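Local coordinates for protein 3-deoxy-manno-octulosonate cytidylyltransferase (PDB 1H7E) that activates the eight-carbon sugar KDO for lipopolysaccharide synthesis by coupling it to CMP from CTP, with release of diphosphate, at residues S75-L80 and Y176-D181. Numbering follows the deposited sequence.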
loop_
_atom_site.group_PDB
_atom_site.type_symbol
_atom_site.label_atom_id
_atom_site.label_comp_id
_atom_site.label_asym_id
_atom_site.label_seq_id
_atom_site.Cartn_x
_atom_site.Cartn_y
_atom_site.Cartn_z
ATOM N N SER A 75 -12.862 3.406 19.066
ATOM C CA SER A 75 -12.508 2.274 18.225
ATOM C C SER A 75 -12.473 0.916 18.911
ATOM O O SER A 75 -12.163 0.808 20.097
ATOM C CB SER A 75 -11.167 2.556 17.569
ATOM O OG SER A 75 -10.130 2.694 18.525
ATOM N N GLY A 76 -12.765 -0.125 18.141
ATOM C CA GLY A 76 -12.755 -1.469 18.683
ATOM C C GLY A 76 -11.378 -1.906 19.166
ATOM O O GLY A 76 -11.266 -2.896 19.896
ATOM N N THR A 77 -10.333 -1.207 18.718
ATOM C CA THR A 77 -8.968 -1.527 19.129
ATOM C C THR A 77 -8.721 -0.894 20.483
ATOM O O THR A 77 -7.985 -1.457 21.292
ATOM C CB THR A 77 -7.909 -1.084 18.091
ATOM O OG1 THR A 77 -8.176 -1.756 16.863
ATOM C CG2 THR A 77 -6.503 -1.474 18.525
ATOM N N ASP A 78 -9.344 0.261 20.736
ATOM C CA ASP A 78 -9.216 0.919 22.037
ATOM C C ASP A 78 -9.847 0.020 23.102
ATOM O O ASP A 78 -9.353 -0.042 24.228
ATOM C CB ASP A 78 -9.928 2.272 22.074
ATOM C CG ASP A 78 -9.187 3.359 21.310
ATOM O OD1 ASP A 78 -7.938 3.426 21.361
ATOM O OD2 ASP A 78 -9.882 4.170 20.676
ATOM N N ARG A 79 -10.950 -0.648 22.754
ATOM C CA ARG A 79 -11.630 -1.553 23.678
ATOM C C ARG A 79 -10.718 -2.726 24.051
ATOM O O ARG A 79 -10.689 -3.156 25.205
ATOM C CB ARG A 79 -12.935 -2.049 23.071
ATOM C CG ARG A 79 -13.636 -3.145 23.872
ATOM C CD ARG A 79 -15.058 -3.436 23.330
ATOM N NE ARG A 79 -16.078 -2.595 23.965
ATOM C CZ ARG A 79 -16.435 -1.378 23.559
ATOM N NH1 ARG A 79 -15.879 -0.825 22.487
ATOM N NH2 ARG A 79 -17.280 -0.665 24.288
ATOM N N LEU A 80 -9.946 -3.219 23.082
ATOM C CA LEU A 80 -9.005 -4.320 23.319
ATOM C C LEU A 80 -7.835 -3.863 24.217
ATOM O O LEU A 80 -7.285 -4.668 24.964
ATOM C CB LEU A 80 -8.476 -4.878 21.979
ATOM C CG LEU A 80 -7.566 -6.111 21.955
ATOM C CD1 LEU A 80 -8.286 -7.313 22.514
ATOM C CD2 LEU A 80 -7.149 -6.398 20.532
ATOM N N TYR A 176 -7.925 -10.096 13.769
ATOM C CA TYR A 176 -6.541 -9.697 14.022
ATOM C C TYR A 176 -5.898 -10.401 15.207
ATOM O O TYR A 176 -6.599 -10.788 16.141
ATOM C CB TYR A 176 -6.489 -8.208 14.362
ATOM C CG TYR A 176 -6.977 -7.260 13.298
ATOM C CD1 TYR A 176 -8.330 -6.931 13.200
ATOM C CD2 TYR A 176 -6.078 -6.646 12.426
ATOM C CE1 TYR A 176 -8.778 -6.001 12.255
ATOM C CE2 TYR A 176 -6.510 -5.713 11.480
ATOM C CZ TYR A 176 -7.852 -5.397 11.405
ATOM O OH TYR A 176 -8.274 -4.454 10.505
ATOM N N ALA A 177 -4.577 -10.569 15.145
ATOM C CA ALA A 177 -3.775 -11.122 16.249
ATOM C C ALA A 177 -2.754 -10.008 16.534
ATOM O O ALA A 177 -2.075 -9.522 15.620
ATOM C CB ALA A 177 -3.059 -12.407 15.844
ATOM N N TYR A 178 -2.680 -9.568 17.784
ATOM C CA TYR A 178 -1.752 -8.512 18.176
ATOM C C TYR A 178 -0.825 -8.994 19.255
ATOM O O TYR A 178 -1.262 -9.669 20.170
ATOM C CB TYR A 178 -2.484 -7.324 18.809
ATOM C CG TYR A 178 -3.500 -6.638 17.946
ATOM C CD1 TYR A 178 -3.138 -5.561 17.131
ATOM C CD2 TYR A 178 -4.834 -7.017 17.982
ATOM C CE1 TYR A 178 -4.082 -4.876 16.388
ATOM C CE2 TYR A 178 -5.793 -6.330 17.227
ATOM C CZ TYR A 178 -5.401 -5.263 16.441
ATOM O OH TYR A 178 -6.332 -4.563 15.719
ATOM N N ARG A 179 0.446 -8.631 19.146
ATOM C CA ARG A 179 1.438 -8.919 20.174
ATOM C C ARG A 179 1.102 -7.914 21.306
ATOM O O ARG A 179 0.598 -6.803 21.048
ATOM C CB ARG A 179 2.835 -8.608 19.648
ATOM C CG ARG A 179 3.864 -9.615 19.996
ATOM C CD ARG A 179 4.145 -10.461 18.799
ATOM N NE ARG A 179 4.540 -11.810 19.184
ATOM C CZ ARG A 179 4.680 -12.819 18.329
ATOM N NH1 ARG A 179 4.460 -12.628 17.024
ATOM N NH2 ARG A 179 5.007 -14.027 18.788
ATOM N N ARG A 180 1.362 -8.301 22.555
ATOM C CA ARG A 180 1.076 -7.443 23.704
ATOM C C ARG A 180 1.709 -6.041 23.613
ATOM O O ARG A 180 1.046 -5.028 23.891
ATOM C CB ARG A 180 1.523 -8.151 25.001
ATOM C CG ARG A 180 1.182 -7.396 26.275
ATOM C CD ARG A 180 1.495 -8.220 27.535
ATOM N NE ARG A 180 1.376 -7.403 28.741
ATOM C CZ ARG A 180 0.255 -7.200 29.433
ATOM N NH1 ARG A 180 -0.884 -7.766 29.074
ATOM N NH2 ARG A 180 0.258 -6.350 30.453
ATOM N N ASP A 181 2.971 -5.973 23.210
ATOM C CA ASP A 181 3.650 -4.677 23.129
ATOM C C ASP A 181 3.027 -3.688 22.144
ATOM O O ASP A 181 3.152 -2.480 22.333
ATOM C CB ASP A 181 5.154 -4.836 22.880
ATOM C CG ASP A 181 5.465 -5.625 21.623
ATOM O OD1 ASP A 181 6.043 -6.724 21.733
ATOM O OD2 ASP A 181 5.154 -5.140 20.516
HETATM O O HOH W 1 -8.862 -4.922 16.310
HETATM O O HOH W 2 -6.372 -2.308 13.981
#
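Tyr178 reaches from the end of strand 169-179 to the first turn of helix 76-86, where Leu80 and Thr77 receive different parts of its side chain. Leu80, branched and wholly apolar, suits a buried helix position facing an aromatic ring: its CD2 methyl lies 3.5 Å from Tyr178 CD2 and 3.6 Å from Tyr178 CE2, approaching that ring bond obliquely. With CG anti to the backbone N (chi1 -175°), the leucine carries its branched end out from the helix, and CD2 is the branch that touches. A tyrosine suits the strand position because its ring gives Leu80 an apolar surface in the buried layer between helix and sheet, while its hydroxyl reaches two waters beside Thr77. In this GT-A-like nucleotidyltransferase fold, the helix packs on a mixed seven-stranded sheet, in which strand 169-179 runs antiparallel to both of its neighbours, 91-94 and 122-129; Leu80 also touches Asn94 on the former. Thr77, one turn before Leu80, faces the phenol end. Its OG1 stands 3.5 Å from Tyr178 OH without a direct hydrogen bond, and the waters connect them. One sits 2.6 Å from Tyr178 OH and 3.3 Å from Thr77 OG1; the other is 2.8 Å from Tyr178 OH but bonds Thr77 OG1 weakly. Both lie in the ring plane at its edge, where a phenol oxygen bonds well. The threonine turns OG1 to these waters, and its methyl CG2 comes within 4.2 Å of Tyr178 OH. Ser75, the N-cap, and Asp78 form a capping box, each side chain accepting weakly from the other's backbone N-H.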